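L-ornithine 5-monooxygenase (Pseudomonas aeruginosa, PDB 3S5W) hydroxylates the side-chain nitrogen of L-ornithine with FAD, NADPH and dioxygen, the first step toward the hydroxamate groups of the siderophore pyoverdin. Local coordinates at residues Q237-D248 and V308-V319. Sequence-based numbering, arbitrary orientation.
Sequences QSAAEAFIDLND and VDTDLIERIYGV. With NAP (NADP nicotinamide-adenine-dinucleotide phosphate), chain F.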
loop_
_atom_site.group_PDB
_atom_site.type_symbol
_atom_site.label_atom_id
_atom_site.label_comp_id
_atom_site.label_asym_id
_atom_site.label_seq_id
_atom_site.Cartn_x
_atom_site.Cartn_y
_atom_site.Cartn_z
ATOM N N GLN A 237 -12.237 4.125 0.341
ATOM C CA GLN A 237 -11.853 4.538 1.696
ATOM C C GLN A 237 -11.036 5.820 1.661
ATOM O O GLN A 237 -11.272 6.715 2.476
ATOM C CB GLN A 237 -11.057 3.402 2.372
ATOM C CG GLN A 237 -10.626 3.652 3.834
ATOM C CD GLN A 237 -11.797 3.646 4.780
ATOM O OE1 GLN A 237 -12.834 3.049 4.488
ATOM N NE2 GLN A 237 -11.642 4.290 5.934
ATOM N N SER A 238 -10.108 5.933 0.703
ATOM C CA SER A 238 -9.249 7.123 0.646
ATOM C C SER A 238 -10.049 8.363 0.327
ATOM O O SER A 238 -9.849 9.394 0.965
ATOM C CB SER A 238 -8.080 6.977 -0.331
ATOM O OG SER A 238 -7.227 5.971 0.107
ATOM N N ALA A 239 -10.970 8.261 -0.648
ATOM C CA ALA A 239 -11.874 9.398 -0.972
ATOM C C ALA A 239 -12.701 9.816 0.259
ATOM O O ALA A 239 -12.818 10.991 0.562
ATOM C CB ALA A 239 -12.804 9.036 -2.100
ATOM N N ALA A 240 -13.260 8.832 0.954
ATOM C CA ALA A 240 -14.056 9.071 2.167
ATOM C C ALA A 240 -13.211 9.741 3.266
ATOM O O ALA A 240 -13.695 10.649 3.942
ATOM C CB ALA A 240 -14.632 7.767 2.700
ATOM N N GLU A 241 -11.983 9.283 3.444
ATOM C CA GLU A 241 -11.110 9.904 4.482
ATOM C C GLU A 241 -10.735 11.327 4.104
ATOM O O GLU A 241 -10.764 12.216 4.941
ATOM C CB GLU A 241 -9.867 9.045 4.718
ATOM C CG GLU A 241 -10.246 7.765 5.504
ATOM C CD GLU A 241 -9.067 6.880 5.898
ATOM O OE1 GLU A 241 -7.905 7.161 5.479
ATOM O OE2 GLU A 241 -9.302 5.898 6.659
ATOM N N ALA A 242 -10.378 11.537 2.834
ATOM C CA ALA A 242 -10.117 12.891 2.326
ATOM C C ALA A 242 -11.315 13.806 2.533
ATOM O O ALA A 242 -11.188 14.946 3.037
ATOM C CB ALA A 242 -9.746 12.838 0.830
ATOM N N PHE A 243 -12.505 13.329 2.163
ATOM C CA PHE A 243 -13.681 14.140 2.381
ATOM C C PHE A 243 -13.897 14.538 3.839
ATOM O O PHE A 243 -14.228 15.676 4.128
ATOM C CB PHE A 243 -14.948 13.424 1.897
ATOM C CG PHE A 243 -16.195 14.232 2.101
ATOM C CD1 PHE A 243 -16.521 15.268 1.209
ATOM C CD2 PHE A 243 -17.059 13.956 3.174
ATOM C CE1 PHE A 243 -17.687 16.036 1.403
ATOM C CE2 PHE A 243 -18.224 14.704 3.385
ATOM C CZ PHE A 243 -18.542 15.756 2.474
ATOM N N ILE A 244 -13.774 13.585 4.747
ATOM C CA ILE A 244 -14.080 13.860 6.151
ATOM C C ILE A 244 -13.004 14.821 6.719
ATOM O O ILE A 244 -13.317 15.755 7.510
ATOM C CB ILE A 244 -14.173 12.514 6.933
ATOM C CG1 ILE A 244 -15.560 11.891 6.722
ATOM C CG2 ILE A 244 -13.835 12.682 8.424
ATOM C CD1 ILE A 244 -16.787 12.787 7.190
ATOM N N ASP A 245 -11.750 14.611 6.323
ATOM C CA ASP A 245 -10.727 15.562 6.742
ATOM C C ASP A 245 -11.000 17.006 6.271
ATOM O O ASP A 245 -10.888 17.952 7.056
ATOM C CB ASP A 245 -9.339 15.143 6.297
ATOM C CG ASP A 245 -8.263 15.850 7.097
ATOM O OD1 ASP A 245 -8.244 15.669 8.331
ATOM O OD2 ASP A 245 -7.449 16.559 6.496
ATOM N N LEU A 246 -11.345 17.188 4.989
ATOM C CA LEU A 246 -11.729 18.521 4.511
ATOM C C LEU A 246 -12.901 19.063 5.317
ATOM O O LEU A 246 -12.867 20.235 5.779
ATOM C CB LEU A 246 -12.033 18.548 3.002
ATOM C CG LEU A 246 -10.793 18.217 2.144
ATOM C CD1 LEU A 246 -11.195 18.066 0.683
ATOM C CD2 LEU A 246 -9.742 19.310 2.291
ATOM N N ASN A 247 -13.934 18.238 5.494
ATOM C CA ASN A 247 -15.123 18.695 6.218
ATOM C C ASN A 247 -14.784 19.171 7.638
ATOM O O ASN A 247 -15.266 20.245 8.093
ATOM C CB ASN A 247 -16.143 17.561 6.338
ATOM C CG ASN A 247 -17.410 17.986 7.089
ATOM O OD1 ASN A 247 -18.199 18.772 6.578
ATOM N ND2 ASN A 247 -17.595 17.471 8.309
ATOM N N ASP A 248 -13.973 18.355 8.326
ATOM C CA ASP A 248 -13.688 18.563 9.746
ATOM C C ASP A 248 -12.635 19.652 9.994
ATOM O O ASP A 248 -12.731 20.360 10.982
ATOM C CB ASP A 248 -13.247 17.257 10.440
ATOM C CG ASP A 248 -14.375 16.227 10.577
ATOM O OD1 ASP A 248 -15.537 16.542 10.258
ATOM O OD2 ASP A 248 -14.076 15.080 11.005
ATOM N N VAL A 308 -15.855 1.439 1.688
ATOM C CA VAL A 308 -15.610 2.361 2.792
ATOM C C VAL A 308 -16.119 1.678 4.079
ATOM O O VAL A 308 -17.160 0.989 4.057
ATOM C CB VAL A 308 -16.432 3.644 2.554
ATOM C CG1 VAL A 308 -16.217 4.688 3.639
ATOM C CG2 VAL A 308 -16.109 4.254 1.147
ATOM N N ASP A 309 -15.368 1.840 5.172
ATOM C CA ASP A 309 -15.833 1.395 6.492
ATOM C C ASP A 309 -17.276 1.879 6.766
ATOM O O ASP A 309 -17.602 3.053 6.540
ATOM C CB ASP A 309 -14.893 1.905 7.591
ATOM C CG ASP A 309 -15.473 1.677 8.971
ATOM O OD1 ASP A 309 -15.927 2.657 9.608
ATOM O OD2 ASP A 309 -15.544 0.492 9.389
ATOM N N THR A 310 -18.151 0.961 7.203
ATOM C CA THR A 310 -19.554 1.311 7.461
ATOM C C THR A 310 -19.739 2.590 8.284
ATOM O O THR A 310 -20.563 3.420 7.929
ATOM C CB THR A 310 -20.333 0.125 8.098
ATOM O OG1 THR A 310 -20.385 -0.932 7.143
ATOM C CG2 THR A 310 -21.781 0.509 8.391
ATOM N N ASP A 311 -18.965 2.749 9.370
ATOM C CA ASP A 311 -19.152 3.912 10.251
ATOM C C ASP A 311 -18.812 5.207 9.557
ATOM O O ASP A 311 -19.430 6.231 9.802
ATOM C CB ASP A 311 -18.380 3.768 11.560
ATOM C CG ASP A 311 -18.939 2.620 12.440
ATOM O OD1 ASP A 311 -20.140 2.253 12.323
ATOM O OD2 ASP A 311 -18.166 2.076 13.250
ATOM N N LEU A 312 -17.816 5.145 8.674
ATOM C CA LEU A 312 -17.422 6.313 7.909
ATOM C C LEU A 312 -18.492 6.658 6.845
ATOM O O LEU A 312 -18.796 7.827 6.607
ATOM C CB LEU A 312 -16.001 6.065 7.305
ATOM C CG LEU A 312 -15.331 7.188 6.503
ATOM C CD1 LEU A 312 -15.382 8.503 7.238
ATOM C CD2 LEU A 312 -13.877 6.841 6.150
ATOM N N ILE A 313 -19.103 5.643 6.225
ATOM C CA ILE A 313 -20.272 5.929 5.344
ATOM C C ILE A 313 -21.376 6.679 6.124
ATOM O O ILE A 313 -21.928 7.688 5.665
ATOM C CB ILE A 313 -20.857 4.648 4.723
ATOM C CG1 ILE A 313 -19.784 3.944 3.865
ATOM C CG2 ILE A 313 -22.118 4.980 3.944
ATOM C CD1 ILE A 313 -20.271 2.693 3.087
ATOM N N GLU A 314 -21.682 6.184 7.317
ATOM C CA GLU A 314 -22.751 6.811 8.141
ATOM C C GLU A 314 -22.389 8.267 8.466
ATOM O O GLU A 314 -23.236 9.172 8.417
ATOM C CB GLU A 314 -22.954 5.998 9.438
ATOM C CG GLU A 314 -23.819 4.741 9.223
ATOM C CD GLU A 314 -23.738 3.724 10.398
ATOM O OE1 GLU A 314 -24.100 2.545 10.175
ATOM O OE2 GLU A 314 -23.306 4.096 11.527
ATOM N N ARG A 315 -21.110 8.482 8.777
ATOM C CA ARG A 315 -20.627 9.843 9.078
ATOM C C ARG A 315 -20.800 10.765 7.876
ATOM O O ARG A 315 -21.289 11.885 8.010
ATOM C CB ARG A 315 -19.159 9.880 9.481
ATOM C CG ARG A 315 -18.922 9.574 10.938
ATOM C CD ARG A 315 -17.425 9.707 11.282
ATOM N NE ARG A 315 -16.900 11.078 11.277
ATOM C CZ ARG A 315 -15.641 11.386 11.623
ATOM N NH1 ARG A 315 -14.805 10.425 11.985
ATOM N NH2 ARG A 315 -15.213 12.645 11.621
ATOM N N ILE A 316 -20.419 10.291 6.695
ATOM C CA ILE A 316 -20.557 11.116 5.500
ATOM C C ILE A 316 -22.037 11.382 5.157
ATOM O O ILE A 316 -22.441 12.519 4.833
ATOM C CB ILE A 316 -19.739 10.504 4.319
ATOM C CG1 ILE A 316 -18.240 10.645 4.653
ATOM C CG2 ILE A 316 -19.980 11.228 3.008
ATOM C CD1 ILE A 316 -17.347 9.777 3.793
ATOM N N TYR A 317 -22.849 10.337 5.234
ATOM C CA TYR A 317 -24.272 10.507 4.952
ATOM C C TYR A 317 -24.854 11.579 5.908
ATOM O O TYR A 317 -25.645 12.430 5.494
ATOM C CB TYR A 317 -24.990 9.198 5.157
ATOM C CG TYR A 317 -26.386 9.232 4.577
ATOM C CD1 TYR A 317 -26.580 9.001 3.220
ATOM C CD2 TYR A 317 -27.509 9.505 5.382
ATOM C CE1 TYR A 317 -27.860 9.024 2.659
ATOM C CE2 TYR A 317 -28.802 9.518 4.823
ATOM C CZ TYR A 317 -28.953 9.275 3.470
ATOM O OH TYR A 317 -30.199 9.261 2.860
ATOM N N GLY A 318 -24.390 11.553 7.156
ATOM C CA GLY A 318 -24.826 12.524 8.177
ATOM C C GLY A 318 -24.460 13.948 7.781
ATOM O O GLY A 318 -25.235 14.889 8.007
ATOM N N VAL A 319 -23.243 14.121 7.248
ATOM C CA VAL A 319 -22.799 15.447 6.787
ATOM C C VAL A 319 -23.771 15.980 5.713
ATOM O O VAL A 319 -24.233 17.140 5.773
ATOM C CB VAL A 319 -21.345 15.405 6.238
ATOM C CG1 VAL A 319 -21.010 16.737 5.514
ATOM C CG2 VAL A 319 -20.341 15.105 7.381
HETATM P PA NAP F . -9.656 1.662 -4.209
HETATM O O1A NAP F . -10.469 0.855 -3.292
HETATM O O2A NAP F . -9.056 0.917 -5.299
HETATM O O5B NAP F . -10.552 2.900 -4.632
HETATM C C5B NAP F . -10.269 3.485 -5.848
HETATM C C4B NAP F . -11.413 4.454 -6.061
HETATM O O4B NAP F . -11.000 5.214 -7.160
HETATM C C3B NAP F . -12.703 3.715 -6.441
HETATM O O3B NAP F . -13.765 4.536 -5.974
HETATM C C2B NAP F . -12.608 3.769 -7.976
HETATM O O2B NAP F . -13.874 3.821 -8.568
HETATM C C1B NAP F . -11.921 5.135 -8.217
HETATM N N9A NAP F . -11.269 5.136 -9.536
HETATM C C8A NAP F . -10.231 4.328 -9.951
HETATM N N7A NAP F . -9.925 4.620 -11.235
HETATM C C5A NAP F . -10.770 5.580 -11.647
HETATM C C6A NAP F . -10.923 6.231 -12.872
HETATM N N6A NAP F . -10.152 5.910 -13.905
HETATM N N1A NAP F . -11.895 7.179 -12.993
HETATM C C2A NAP F . -12.717 7.522 -11.954
HETATM N N3A NAP F . -12.574 6.878 -10.732
HETATM C C4A NAP F . -11.628 5.915 -10.596
HETATM O O3 NAP F . -8.532 2.505 -3.411
HETATM P PN NAP F . -8.480 3.220 -1.940
HETATM O O1N NAP F . -7.176 3.963 -1.917
HETATM O O2N NAP F . -9.725 3.989 -1.617
HETATM O O5D NAP F . -8.355 1.864 -1.081
HETATM C C5D NAP F . -9.018 1.466 0.100
HETATM C C4D NAP F . -7.914 0.645 0.757
HETATM O O4D NAP F . -7.890 0.644 2.159
HETATM C C3D NAP F . -7.834 -0.838 0.431
HETATM O O3D NAP F . -7.623 -1.067 -0.942
HETATM C C2D NAP F . -6.679 -1.230 1.366
HETATM O O2D NAP F . -5.367 -1.187 0.818
HETATM C C1D NAP F . -6.785 -0.190 2.489
HETATM P P2B NAP F . -14.592 2.550 -9.270
HETATM O O1X NAP F . -15.647 3.244 -10.122
HETATM O O2X NAP F . -15.128 1.755 -8.095
HETATM O O3X NAP F . -13.558 1.764 -10.038
HETATM O O HOH W 1 -17.130 14.232 10.949
#
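Apolar packing between I244, L312, I316 and V319 joins the helical segments 237-248 and 310-319, whose axes approach to 10.5 Å at 45°. I244 enters a hole formed by L312, R315, I316 and V319, its CG1 pressed tightly on L312 CD1 at 3.4 Å. In return L312 is a knob among Q237, A240, E241 and I244. The methyl of A240 meets V308 CG1, L312 CD2 and I316 CD1, while V319 CG1 lies at the edge of the F243 ring, 4.0 Å from CZ. Polar bonds close both ends. With CG anti to the backbone N (chi1 -178°) and a bend at chi2, Q237 brings OE1 to D309 N, 2.9 Å away and in the carbonyl plane. Its NE2 donates to E241 OE2 from above the carboxylate plane, and the two bonds together fix the amide's rotation; E241 OE1 pairs with R126. D309 OD1 N-caps its helix, accepting from L312 N. At the far end the R315 guanidinium lays one face over I244 CG2 and forms an in-plane salt bridge from NH2 to D248 OD2 (2.8 Å); a water links NH2 to D248 OD1. S238 N and OG hydrogen-bond O2N and O1N of the nicotinamide-side NADP phosphate, consistent with a Rossmann-type dinucleotide-binding helix N-terminus. The Q237 amide thus ties this cofactor-binding helix start to the 308-309 loop, beside the flavin-binding Q84.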